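Long-range contacts in cell envelope-related transcriptional attenuator domain-containing protein (Eubacterium siraeum, PDB 4OBM), which is of unproven function but belongs to the LytR-CpsA-Psr family, whose studied members attach glycopolymers to the bacterial cell wall: residues V26-S31 against M42-I47; F100-L105 against Q147-L152; D110-T115 against S174-Q179; L117-E122 against Q141-E146; I123-K128 against T153-G158. All coordinates share one frame; numbering follows the deposited sequence. Where two conformers were deposited one is given.

Contact 1: V26-S31 against M42-I47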
# COMPACT_ATOMS: atom_id res chain seq x y z
N VAL A 26 0.91 -1.94 -7.35
CA VAL A 26 1.59 -0.65 -7.24
C VAL A 26 2.44 -0.67 -5.99
O VAL A 26 1.94 -0.99 -4.90
CB VAL A 26 0.62 0.58 -7.22
CG1 VAL A 26 1.38 1.91 -7.04
CG2 VAL A 26 -0.28 0.62 -8.45
N LEU A 27 3.72 -0.33 -6.13
CA LEU A 27 4.60 -0.19 -4.99
C LEU A 27 4.46 1.23 -4.49
O LEU A 27 4.68 2.17 -5.24
CB LEU A 27 6.06 -0.51 -5.33
CG LEU A 27 7.09 -0.17 -4.24
CD1 LEU A 27 6.92 -1.07 -3.03
CD2 LEU A 27 8.49 -0.25 -4.79
N MSE A 28 4.09 1.39 -3.21
CA MSE A 28 3.95 2.71 -2.62
C MSE A 28 5.00 2.88 -1.57
O MSE A 28 5.26 1.95 -0.80
CB MSE A 28 2.55 2.92 -2.08
CG MSE A 28 1.53 3.00 -3.21
SE MSE A 28 -0.26 3.19 -2.62
CE MSE A 28 -0.36 1.93 -1.07
N THR A 29 5.67 4.05 -1.60
CA THR A 29 6.77 4.35 -0.69
C THR A 29 6.59 5.76 -0.12
O THR A 29 5.91 6.59 -0.72
CB THR A 29 8.15 4.17 -1.38
OG1 THR A 29 8.44 5.30 -2.21
CG2 THR A 29 8.26 2.88 -2.20
N LEU A 30 7.20 6.02 1.03
CA LEU A 30 7.09 7.31 1.67
C LEU A 30 8.44 7.78 2.15
O LEU A 30 9.17 7.04 2.81
CB LEU A 30 6.08 7.24 2.84
CG LEU A 30 6.01 8.46 3.78
CD1 LEU A 30 5.44 9.70 3.05
CD2 LEU A 30 5.24 8.15 5.02
N SER A 31 8.75 9.04 1.80
CA SER A 31 9.96 9.75 2.17
C SER A 31 9.57 10.99 2.96
O SER A 31 8.43 11.41 2.86
CB SER A 31 10.75 10.13 0.92
OG SER A 31 11.92 10.87 1.22
N MSE A 42 5.24 -0.34 0.84
CA MSE A 42 3.99 -1.09 0.85
C MSE A 42 3.52 -1.31 -0.57
O MSE A 42 3.50 -0.38 -1.36
CB MSE A 42 2.90 -0.33 1.65
CG MSE A 42 1.55 -1.08 1.76
SE MSE A 42 0.19 -0.10 2.74
CE MSE A 42 0.87 -0.41 4.45
N THR A 43 3.18 -2.56 -0.90
CA THR A 43 2.57 -2.88 -2.19
C THR A 43 1.04 -2.90 -1.99
O THR A 43 0.56 -3.11 -0.88
CB THR A 43 3.08 -4.19 -2.79
OG1 THR A 43 2.84 -5.24 -1.87
CG2 THR A 43 4.57 -4.13 -3.21
N ILE A 44 0.30 -2.58 -3.06
CA ILE A 44 -1.15 -2.62 -3.09
C ILE A 44 -1.49 -3.41 -4.32
O ILE A 44 -1.11 -3.02 -5.42
CB ILE A 44 -1.87 -1.25 -2.97
CG1 ILE A 44 -3.41 -1.42 -2.90
CG2 ILE A 44 -1.41 -0.20 -4.01
CD1 ILE A 44 -4.19 -0.20 -2.47
N THR A 45 -2.12 -4.57 -4.12
CA THR A 45 -2.51 -5.49 -5.19
C THR A 45 -4.02 -5.58 -5.27
O THR A 45 -4.68 -6.04 -4.33
CB THR A 45 -1.90 -6.88 -4.98
OG1 THR A 45 -0.48 -6.77 -4.90
CG2 THR A 45 -2.27 -7.88 -6.10
N TYR A 46 -4.57 -5.16 -6.42
CA TYR A 46 -6.00 -5.25 -6.70
C TYR A 46 -6.30 -6.61 -7.33
O TYR A 46 -5.74 -6.94 -8.38
CB TYR A 46 -6.45 -4.11 -7.62
CG TYR A 46 -7.87 -4.23 -8.14
CD1 TYR A 46 -8.95 -4.28 -7.26
CD2 TYR A 46 -8.14 -4.29 -9.50
CE1 TYR A 46 -10.26 -4.39 -7.73
CE2 TYR A 46 -9.44 -4.38 -9.98
CZ TYR A 46 -10.50 -4.42 -9.09
OH TYR A 46 -11.78 -4.53 -9.56
N ILE A 47 -7.14 -7.41 -6.66
CA ILE A 47 -7.59 -8.71 -7.18
C ILE A 47 -9.05 -8.51 -7.59
O ILE A 47 -9.93 -8.51 -6.73
CB ILE A 47 -7.38 -9.90 -6.21
CG1 ILE A 47 -6.05 -9.82 -5.42
CG2 ILE A 47 -7.61 -11.26 -6.93
CD1 ILE A 47 -4.78 -10.38 -6.07

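Contact 2: F100-L105 against Q147-L152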
# COMPACT_ATOMS: atom_id res chain seq x y z
N PHE A 100 5.62 8.91 -2.20
CA PHE A 100 5.02 10.04 -1.50
C PHE A 100 6.07 10.75 -0.69
O PHE A 100 7.10 10.15 -0.39
CB PHE A 100 3.90 9.55 -0.55
CG PHE A 100 2.66 9.05 -1.23
CD1 PHE A 100 1.70 9.94 -1.71
CD2 PHE A 100 2.42 7.68 -1.37
CE1 PHE A 100 0.55 9.47 -2.35
CE2 PHE A 100 1.27 7.22 -2.00
CZ PHE A 100 0.34 8.12 -2.49
N THR A 101 5.80 12.00 -0.31
CA THR A 101 6.61 12.74 0.64
C THR A 101 5.70 13.05 1.83
O THR A 101 4.48 12.80 1.74
CB THR A 101 7.22 13.99 0.03
OG1 THR A 101 6.14 14.87 -0.27
CG2 THR A 101 8.10 13.69 -1.22
N LYS A 102 6.24 13.66 2.91
CA LYS A 102 5.36 14.03 4.03
C LYS A 102 4.24 14.92 3.51
O LYS A 102 3.07 14.71 3.84
CB LYS A 102 6.15 14.73 5.16
CG LYS A 102 5.28 15.39 6.21
CD LYS A 102 6.08 15.93 7.34
CE LYS A 102 5.19 16.62 8.35
NZ LYS A 102 5.95 16.99 9.58
N SER A 103 4.61 15.87 2.64
CA SER A 103 3.74 16.86 2.03
C SER A 103 2.67 16.24 1.10
O SER A 103 1.48 16.56 1.26
CB SER A 103 4.59 17.87 1.25
OG SER A 103 3.78 18.89 0.69
N THR A 104 3.07 15.39 0.13
CA THR A 104 2.11 14.84 -0.84
C THR A 104 1.16 13.80 -0.19
O THR A 104 -0.04 13.82 -0.51
CB THR A 104 2.78 14.32 -2.12
OG1 THR A 104 3.57 13.17 -1.86
CG2 THR A 104 3.62 15.40 -2.81
N LEU A 105 1.65 12.94 0.73
CA LEU A 105 0.79 11.97 1.44
C LEU A 105 -0.26 12.69 2.33
O LEU A 105 -1.41 12.25 2.38
CB LEU A 105 1.63 10.98 2.28
CG LEU A 105 0.87 9.74 2.83
CD1 LEU A 105 -0.09 9.11 1.77
CD2 LEU A 105 1.83 8.70 3.38
N GLN A 147 -2.83 14.53 11.64
CA GLN A 147 -2.92 13.60 12.78
C GLN A 147 -2.69 12.20 12.29
O GLN A 147 -2.00 11.42 12.95
CB GLN A 147 -4.30 13.69 13.46
CG GLN A 147 -4.64 15.06 14.03
CD GLN A 147 -6.00 15.10 14.66
OE1 GLN A 147 -6.98 14.50 14.18
NE2 GLN A 147 -6.11 15.88 15.72
N MSE A 148 -3.29 11.91 11.11
CA MSE A 148 -3.21 10.64 10.42
C MSE A 148 -1.75 10.34 10.04
O MSE A 148 -1.28 9.23 10.30
CB MSE A 148 -4.11 10.71 9.19
CG MSE A 148 -4.07 9.51 8.33
SE MSE A 148 -5.21 8.16 9.02
CE MSE A 148 -5.35 7.26 7.40
N TYR A 149 -1.05 11.34 9.45
CA TYR A 149 0.36 11.25 9.03
C TYR A 149 1.28 10.98 10.25
O TYR A 149 2.06 10.04 10.21
CB TYR A 149 0.81 12.52 8.25
CG TYR A 149 2.19 12.36 7.66
CD1 TYR A 149 2.37 11.77 6.42
CD2 TYR A 149 3.33 12.67 8.41
CE1 TYR A 149 3.65 11.51 5.91
CE2 TYR A 149 4.61 12.40 7.93
CZ TYR A 149 4.76 11.82 6.68
OH TYR A 149 6.02 11.60 6.17
N ALA A 150 1.16 11.80 11.33
CA ALA A 150 1.96 11.67 12.57
C ALA A 150 1.80 10.29 13.23
O ALA A 150 2.79 9.69 13.65
CB ALA A 150 1.59 12.77 13.55
N TYR A 151 0.57 9.77 13.29
CA TYR A 151 0.27 8.44 13.84
C TYR A 151 0.97 7.34 13.03
O TYR A 151 1.59 6.45 13.58
CB TYR A 151 -1.27 8.19 13.88
CG TYR A 151 -1.74 6.92 14.58
CD1 TYR A 151 -1.04 6.39 15.66
CD2 TYR A 151 -2.92 6.29 14.20
CE1 TYR A 151 -1.48 5.25 16.33
CE2 TYR A 151 -3.38 5.14 14.86
CZ TYR A 151 -2.65 4.62 15.92
OH TYR A 151 -3.07 3.49 16.57
N LEU A 152 0.87 7.43 11.71
CA LEU A 152 1.37 6.47 10.74
C LEU A 152 2.91 6.38 10.69
O LEU A 152 3.45 5.32 10.35
CB LEU A 152 0.82 6.88 9.37
CG LEU A 152 0.71 5.80 8.29
CD1 LEU A 152 -0.31 4.73 8.67
CD2 LEU A 152 0.36 6.43 6.93

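Contact 3: D110-T115 against S174-Q179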
# COMPACT_ATOMS: atom_id res chain seq x y z
N ASP A 110 -5.88 14.72 3.13
CA ASP A 110 -6.65 15.96 3.32
C ASP A 110 -7.72 16.12 2.22
O ASP A 110 -8.80 16.64 2.46
CB ASP A 110 -5.69 17.16 3.31
CG ASP A 110 -6.36 18.46 3.68
OD1 ASP A 110 -6.59 18.68 4.88
OD2 ASP A 110 -6.68 19.24 2.76
N MSE A 111 -7.38 15.68 1.03
CA MSE A 111 -8.19 15.73 -0.16
C MSE A 111 -9.26 14.63 -0.13
O MSE A 111 -10.43 14.92 -0.42
CB MSE A 111 -7.24 15.53 -1.35
CG MSE A 111 -7.86 15.78 -2.69
SE MSE A 111 -6.64 15.13 -4.03
CE MSE A 111 -7.23 16.21 -5.43
N VAL A 112 -8.89 13.40 0.23
CA VAL A 112 -9.79 12.24 0.19
C VAL A 112 -10.82 12.25 1.36
O VAL A 112 -12.02 12.06 1.13
CB VAL A 112 -9.01 10.90 0.10
CG1 VAL A 112 -9.96 9.69 0.06
CG2 VAL A 112 -8.11 10.88 -1.13
N GLY A 113 -10.34 12.48 2.58
CA GLY A 113 -11.20 12.54 3.77
C GLY A 113 -10.51 11.98 4.99
O GLY A 113 -9.43 11.38 4.88
N ASN A 114 -11.13 12.19 6.16
CA ASN A 114 -10.67 11.73 7.47
C ASN A 114 -10.87 10.23 7.68
O ASN A 114 -11.74 9.63 7.05
CB ASN A 114 -11.44 12.46 8.55
CG ASN A 114 -11.32 13.96 8.55
OD1 ASN A 114 -10.28 14.54 8.21
ND2 ASN A 114 -12.38 14.62 9.00
N THR A 115 -10.10 9.63 8.59
CA THR A 115 -10.26 8.21 8.93
C THR A 115 -10.53 8.07 10.44
O THR A 115 -9.89 8.76 11.25
CB THR A 115 -9.04 7.39 8.47
OG1 THR A 115 -8.73 7.72 7.11
CG2 THR A 115 -9.28 5.89 8.55
N SER A 174 -5.80 0.40 5.40
CA SER A 174 -6.98 -0.41 5.08
C SER A 174 -8.26 0.34 5.46
O SER A 174 -9.21 0.40 4.68
CB SER A 174 -6.94 -1.75 5.82
OG SER A 174 -6.11 -2.67 5.15
N SER A 175 -8.25 0.93 6.66
CA SER A 175 -9.35 1.72 7.21
C SER A 175 -9.60 2.96 6.35
O SER A 175 -10.75 3.26 6.06
CB SER A 175 -9.05 2.11 8.65
OG SER A 175 -9.01 0.97 9.50
N PHE A 176 -8.54 3.65 5.92
CA PHE A 176 -8.58 4.84 5.04
C PHE A 176 -9.24 4.52 3.68
O PHE A 176 -10.04 5.32 3.19
CB PHE A 176 -7.15 5.40 4.83
CG PHE A 176 -7.04 6.51 3.81
CD1 PHE A 176 -7.59 7.77 4.05
CD2 PHE A 176 -6.40 6.29 2.59
CE1 PHE A 176 -7.51 8.78 3.09
CE2 PHE A 176 -6.34 7.30 1.63
CZ PHE A 176 -6.89 8.54 1.89
N ILE A 177 -8.91 3.35 3.08
CA ILE A 177 -9.45 2.91 1.80
C ILE A 177 -10.93 2.52 1.95
O ILE A 177 -11.74 2.90 1.10
CB ILE A 177 -8.61 1.76 1.16
CG1 ILE A 177 -7.20 2.28 0.73
CG2 ILE A 177 -9.35 1.12 -0.04
CD1 ILE A 177 -6.11 1.19 0.53
N ASP A 178 -11.28 1.77 3.00
CA ASP A 178 -12.65 1.32 3.26
C ASP A 178 -13.60 2.46 3.60
O ASP A 178 -14.74 2.46 3.13
CB ASP A 178 -12.67 0.31 4.41
CG ASP A 178 -12.07 -1.04 4.06
OD1 ASP A 178 -11.84 -1.29 2.85
OD2 ASP A 178 -11.90 -1.86 4.98
N GLN A 179 -13.17 3.41 4.44
CA GLN A 179 -14.05 4.49 4.88
C GLN A 179 -14.24 5.61 3.86
O GLN A 179 -15.25 6.33 3.95
CB GLN A 179 -13.54 5.10 6.18
CG GLN A 179 -13.69 4.16 7.37
CD GLN A 179 -12.82 4.59 8.51
OE1 GLN A 179 -12.59 5.78 8.73
NE2 GLN A 179 -12.36 3.62 9.29

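Contact 4: L117-E122 against Q141-E146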
# COMPACT_ATOMS: atom_id res chain seq x y z
N LEU A 117 -10.20 5.76 13.62
CA LEU A 117 -9.34 4.66 14.10
C LEU A 117 -9.44 4.47 15.59
O LEU A 117 -9.54 5.45 16.34
CB LEU A 117 -7.86 4.91 13.73
CG LEU A 117 -7.54 5.32 12.29
CD1 LEU A 117 -6.19 6.02 12.21
CD2 LEU A 117 -7.61 4.12 11.36
N THR A 118 -9.34 3.21 16.03
CA THR A 118 -9.32 2.85 17.45
C THR A 118 -7.86 2.72 17.89
O THR A 118 -7.17 1.78 17.49
CB THR A 118 -10.15 1.58 17.71
OG1 THR A 118 -11.49 1.81 17.29
CG2 THR A 118 -10.14 1.17 19.19
N VAL A 119 -7.40 3.67 18.72
CA VAL A 119 -6.06 3.66 19.30
C VAL A 119 -6.12 2.72 20.54
O VAL A 119 -6.92 2.97 21.45
CB VAL A 119 -5.53 5.09 19.61
CG1 VAL A 119 -4.13 5.04 20.21
CG2 VAL A 119 -5.51 5.94 18.34
N PRO A 120 -5.38 1.58 20.51
CA PRO A 120 -5.48 0.59 21.61
C PRO A 120 -5.04 1.11 22.98
O PRO A 120 -5.66 0.74 23.98
CB PRO A 120 -4.60 -0.58 21.15
CG PRO A 120 -3.67 0.01 20.14
CD PRO A 120 -4.45 1.11 19.46
N SER A 121 -3.99 1.95 23.03
CA SER A 121 -3.49 2.53 24.28
C SER A 121 -2.85 3.89 24.00
O SER A 121 -2.36 4.11 22.89
CB SER A 121 -2.52 1.59 24.98
OG SER A 121 -1.34 1.40 24.21
N GLU A 122 -2.87 4.81 24.99
CA GLU A 122 -2.32 6.15 24.82
C GLU A 122 -0.81 6.12 24.45
O GLU A 122 -0.03 5.38 25.06
CB GLU A 122 -2.51 7.00 26.08
CG GLU A 122 -2.19 8.47 25.85
CD GLU A 122 -1.65 9.29 26.99
OE1 GLU A 122 -0.84 8.78 27.79
OE2 GLU A 122 -1.97 10.50 27.02
N GLN A 141 -11.39 7.49 17.36
CA GLN A 141 -11.28 8.92 17.08
C GLN A 141 -11.21 9.24 15.59
O GLN A 141 -10.74 8.40 14.81
CB GLN A 141 -10.00 9.48 17.75
CG GLN A 141 -9.95 9.38 19.27
CD GLN A 141 -8.52 9.39 19.76
OE1 GLN A 141 -7.99 10.43 20.15
NE2 GLN A 141 -7.87 8.23 19.75
N ILE A 142 -11.59 10.48 15.21
CA ILE A 142 -11.60 10.99 13.83
C ILE A 142 -10.27 11.66 13.56
O ILE A 142 -9.98 12.69 14.16
CB ILE A 142 -12.81 11.93 13.53
CG1 ILE A 142 -14.17 11.23 13.79
CG2 ILE A 142 -12.74 12.45 12.07
CD1 ILE A 142 -15.33 12.17 14.19
N PHE A 143 -9.48 11.08 12.66
CA PHE A 143 -8.14 11.60 12.36
C PHE A 143 -8.12 12.50 11.14
O PHE A 143 -8.48 12.06 10.05
CB PHE A 143 -7.15 10.44 12.17
CG PHE A 143 -6.63 9.80 13.44
CD1 PHE A 143 -7.44 8.97 14.21
CD2 PHE A 143 -5.31 9.99 13.84
CE1 PHE A 143 -6.96 8.38 15.38
CE2 PHE A 143 -4.82 9.39 15.02
CZ PHE A 143 -5.66 8.60 15.78
N THR A 144 -7.63 13.75 11.30
CA THR A 144 -7.44 14.67 10.19
C THR A 144 -6.10 14.31 9.52
O THR A 144 -5.36 13.49 10.08
CB THR A 144 -7.55 16.14 10.61
OG1 THR A 144 -6.64 16.40 11.67
CG2 THR A 144 -8.97 16.55 10.99
N ALA A 145 -5.81 14.86 8.32
CA ALA A 145 -4.62 14.60 7.51
C ALA A 145 -3.31 14.57 8.32
O ALA A 145 -2.62 13.56 8.27
CB ALA A 145 -4.51 15.64 6.41
N GLU A 146 -2.99 15.68 9.03
CA GLU A 146 -1.75 15.81 9.81
C GLU A 146 -1.69 14.83 11.00
O GLU A 146 -0.61 14.35 11.32
CB GLU A 146 -1.56 17.25 10.31
CG GLU A 146 -1.20 18.22 9.19
CD GLU A 146 -1.06 19.67 9.61
OE1 GLU A 146 -0.29 19.96 10.55
OE2 GLU A 146 -1.70 20.53 8.96

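Contact 5: I123-K128 against T153-G158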
# COMPACT_ATOMS: atom_id res chain seq x y z
N ILE A 123 -0.43 6.96 23.47
CA ILE A 123 0.96 7.13 23.04
C ILE A 123 1.42 8.54 23.46
O ILE A 123 0.72 9.52 23.21
CB ILE A 123 1.14 6.90 21.51
CG1 ILE A 123 0.61 5.50 21.08
CG2 ILE A 123 2.62 7.08 21.07
CD1 ILE A 123 0.06 5.45 19.68
N LYS A 124 2.57 8.62 24.13
CA LYS A 124 3.24 9.87 24.49
C LYS A 124 4.68 9.67 24.04
O LYS A 124 5.50 9.15 24.81
CB LYS A 124 3.11 10.21 26.00
CG LYS A 124 1.73 10.74 26.41
CD LYS A 124 1.83 11.66 27.64
CE LYS A 124 0.49 12.06 28.24
NZ LYS A 124 0.03 11.14 29.33
N TYR A 125 4.96 9.92 22.74
CA TYR A 125 6.29 9.68 22.17
C TYR A 125 7.22 10.86 22.39
O TYR A 125 6.95 11.97 21.91
CB TYR A 125 6.23 9.29 20.68
CG TYR A 125 7.61 9.11 20.06
CD1 TYR A 125 8.44 8.07 20.45
CD2 TYR A 125 8.09 10.02 19.12
CE1 TYR A 125 9.73 7.95 19.93
CE2 TYR A 125 9.37 9.90 18.59
CZ TYR A 125 10.19 8.86 18.99
OH TYR A 125 11.46 8.73 18.47
N GLU A 126 8.34 10.61 23.09
CA GLU A 126 9.38 11.61 23.33
C GLU A 126 10.43 11.48 22.22
O GLU A 126 11.23 10.53 22.20
CB GLU A 126 9.99 11.50 24.74
CG GLU A 126 9.98 10.11 25.38
CD GLU A 126 10.25 10.04 26.87
OE1 GLU A 126 10.37 11.10 27.53
OE2 GLU A 126 10.32 8.90 27.40
N ASN A 127 10.36 12.41 21.24
CA ASN A 127 11.24 12.49 20.07
C ASN A 127 12.57 13.14 20.45
O ASN A 127 12.64 14.36 20.66
CB ASN A 127 10.56 13.27 18.94
CG ASN A 127 11.21 13.14 17.58
OD1 ASN A 127 12.40 12.82 17.43
ND2 ASN A 127 10.44 13.42 16.55
N LYS A 128 13.62 12.32 20.54
CA LYS A 128 14.95 12.74 20.96
C LYS A 128 15.75 13.40 19.81
O LYS A 128 16.86 13.89 20.06
CB LYS A 128 15.70 11.56 21.60
CG LYS A 128 15.77 11.61 23.13
CD LYS A 128 14.46 11.18 23.81
CE LYS A 128 14.67 10.58 25.18
NZ LYS A 128 15.09 9.15 25.11
N THR A 153 3.60 7.50 11.00
CA THR A 153 5.04 7.63 10.89
C THR A 153 5.80 7.73 12.24
O THR A 153 6.97 8.12 12.23
CB THR A 153 5.39 8.85 10.01
OG1 THR A 153 4.92 10.03 10.63
CG2 THR A 153 4.81 8.74 8.61
N LEU A 154 5.18 7.33 13.39
CA LEU A 154 5.88 7.36 14.67
C LEU A 154 7.10 6.45 14.66
O LEU A 154 7.00 5.27 14.30
CB LEU A 154 4.97 6.96 15.84
CG LEU A 154 4.03 8.00 16.41
CD1 LEU A 154 3.01 7.32 17.29
CD2 LEU A 154 4.78 9.09 17.17
N PRO A 155 8.27 6.97 15.08
CA PRO A 155 9.49 6.15 15.07
C PRO A 155 9.46 5.01 16.11
O PRO A 155 10.21 4.04 15.97
CB PRO A 155 10.60 7.16 15.38
CG PRO A 155 9.98 8.53 15.14
CD PRO A 155 8.55 8.35 15.52
N ASP A 156 8.58 5.13 17.12
CA ASP A 156 8.40 4.17 18.21
C ASP A 156 6.98 4.22 18.77
O ASP A 156 6.52 5.27 19.25
CB ASP A 156 9.42 4.42 19.34
CG ASP A 156 9.41 3.38 20.44
OD1 ASP A 156 9.56 2.18 20.12
OD2 ASP A 156 9.28 3.77 21.62
N TYR A 157 6.31 3.05 18.76
CA TYR A 157 4.96 2.85 19.27
C TYR A 157 4.95 2.26 20.72
O TYR A 157 3.87 1.95 21.24
CB TYR A 157 4.19 1.91 18.31
CG TYR A 157 3.92 2.53 16.95
CD1 TYR A 157 2.87 3.43 16.76
CD2 TYR A 157 4.72 2.21 15.86
CE1 TYR A 157 2.65 4.02 15.53
CE2 TYR A 157 4.48 2.79 14.61
CZ TYR A 157 3.45 3.70 14.45
OH TYR A 157 3.22 4.27 13.22
N GLY A 158 6.13 2.12 21.32
CA GLY A 158 6.29 1.54 22.65
C GLY A 158 6.00 0.05 22.69
O GLY A 158 5.54 -0.47 23.70

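Contact 1: V26-S31 against M42-I47
V26 O is gripped from the neighbouring strand by I44 N, 2.9 Å away, and by the CA of T43, whose C-H makes a weaker approach at 3.4 Å. In return, V26 N donates to I44 O at 3.0 Å, closing the ring of an antiparallel hydrogen-bonded pair. The next such pair joins M28 and M42, with M42 N donating to M28 O and M28 N to M42 O; between the two rings, L27 faces T43 as a non-hydrogen-bonded pair.

V26, M28, M42 and I44 share one face of the sheet. M28, a selenomethionine like M42, is bent at its last torsion (chi3 -41°), which folds CE over I44 so that it lies 3.8 Å from CG2. That same CG2 is 3.9 Å from V26 CB, so the isoleucine branch bridges two residues of the opposite strand. On the other face, L27 CD1 meets T43 CG2 at 3.9 Å.

Polyethylene glycol fragments lie beside M28 and V26; they probably come from the crystallisation liquor, though such molecules often settle in pockets. The hairpin occupies the middle of a six-stranded mixed sheet, with strand 94-100 pairing alongside 24-30 and strand 52-58 alongside 40-47. Helix 70-90 covers the L27 and T43 face, L86 touching both residues, and I177 of helix 164-181 packs on I44 across the other.

Contact 2: F100-L105 against Q147-L152
K102 lays the aliphatic start of its side chain, not its ammonium group, over a face of the Y149 ring. This is a helix-to-helix contact with no hydrogen bond across it: the first turn of helix 102-112, opened by a capping box, rests on the tyrosine from helix 145-152. In the box, T101 OG1 accepts from T104 N at 3.1 Å while T104 OG1 accepts from T101 N at 3.0 Å, so each threonine ties down the other's backbone where strand 94-100 turns into the helix.

The CH-pi contact runs from K102 CG to the centroid of the Y149 ring, 3.9 Å away and displaced toward the rim on the CE2 side. With CG anti to the backbone N (chi1 168°) and the rest of the chain extended, the lysine crosses the tyrosine at about a right angle. Y149 OH lies 3.3 Å from both K102 CA and K102 CB, at the root of the lysine.

L105, one turn further on, points toward helix 145-152 and takes the ring at its edge, CB lying 4.2 Å from Y149 CE1. Its two methyls then serve different neighbours. L105 CD2 just reaches L152 CD2 at 4.5 Å, while L105 CD1 sits over the centre of the F100 ring, 3.9 Å above its plane.

Contact 3: D110-T115 against S174-Q179
F176 carries CG anti to its own backbone N (chi1 172°), which sends the ring out from helix 164-181 toward V112 and the turn after it. On T115, chi1 of -48° sets CG2 anti to the backbone N and OG1 beside it, splitting the branches: OG1 goes to F176, CG2 to Q179. T115 OG1 meets the ring in plane, at the edge, 3.3 Å from F176 CD1. Further round the same rim G113 O also lies in plane, 3.7 Å from F176 CE1, so two oxygens face the slightly positive ring hydrogens. V112 meets the far end of the ring, its CB 3.6 Å from F176 CZ.

T115 CG2 packs 3.3 Å from Q179 OE1, an oxygen whose polar partner is the backbone N of T116; the glutamine therefore clasps the beginning of strand 115-119. T115 CG2 also touches S175 CB at 3.8 Å.

Just past helix 102-112, G113 leaves helical geometry with phi 145°. The result is a glycine-terminated helix-to-strand turn set against a second helix. A pentaethylene glycol, probably from the crystallisation liquor, lies beside F176; this may be part of the hydrophobic pocket that takes the lipid in other LytR-CpsA-Psr domains.

Contact 4: L117-E122 against Q141-E146
L117 and Q141 form an antiparallel hydrogen-bonded pair, the one bridge between these segments, and the N-to-C directions of the two short strands make an angle of 116°, far from truly antiparallel. L117 N donates to Q141 O at 2.9 Å, and the return bond, from Q141 N to L117 O, has the same length.

Beyond the bridge, L117 and V119 both pack on the F143 ring. L117 CD1 stands over one face, 4.0 Å from the ring centroid and only 18° off its normal, a CH-pi contact displaced toward the rim. V119 comes to the ring differently: its CG2 lies near the ring plane, at the edge, 3.7 Å from F143 CZ. Leucine and valine thus hold the phenyl from two directions, each crossing it at about a right angle.

The V119 methyl has a second neighbour in the amide of Q141, with NE2 3.6 Å from CG2. Q141 CG lies anti to its carbonyl carbon (chi1 -62°) and the chain then runs extended, bringing the amide back over V119; NE2 itself donates to the backbone oxygens of G139 and K137.

V119 continues the backbone pairing with G139, and F143 pairs with T115 on the other side of the bridge. The little sheet lies against helix 145-152, where Y151 touches L117 and V119 and meets the F143 ring at a shallow angle, while V172 and S175 of helix 164-181 pack on L117.

Contact 5: I123-K128 against T153-G158
Y125 has a backbone nitrogen over each face of its ring: D156 N on one, and on the opposite one N127 N, 3.7 Å above the plane and displaced toward the rim. P155 approaches obliquely on the D156 side, with CD 3.5 Å from Y125 CE2, and runs on along the tyrosine until its CB is 3.6 Å from Y125 OH. At the other flank of the ring, D156 CB touches Y125 CE1 at 3.6 Å, and the carboxylate plane is turned 62° from the ring plane. P155 and D156 thus line one side of the tyrosine.

L154 fills in lower down. Its CD2 slides past the base of the tyrosine, 3.8 Å from Y125 CB, while the other methyl, CD1, meets I123 CG2 tip to tip at 3.8 Å. Y125 CG is anti to the backbone N (chi1 176°), which lays the ring alongside the loop.

Y157 holds the loop from the far side: L154 CB lies over one face of its ring, and its hydroxyl is hydrogen-bonded to Y151 O at the end of helix 145-152. I123 and Y125 meanwhile pair through their backbones with I136 and T134. No hydrogen bond joins the two segments; aromatic and aliphatic side chains join one strand of a beta hairpin, 123-127 with 132-139, to the loop from helix 145-152 to helix 164-181.

In the fold
Contact 1 lies in the middle of the chain's main sheet, its centre about 4 Å from the centre of the chain, whereas the centre of contact 5 is about 22 Å out. Contact 1 closes first along the chain. Contact 2 then opens where strand 94-100, the neighbour of 24-30, runs into helix 102-112, and contact 3 uses the far end of that helix. Contact 4 is nested within the loops closed by contacts 2 and 3, while contact 5 crosses contacts 2 and 4. Helix 145-152 is shared by contacts 2 and 4, and its Y151 also touches contact 5. Touching contacts thus run from the central sheet through both helices to the outlying strands.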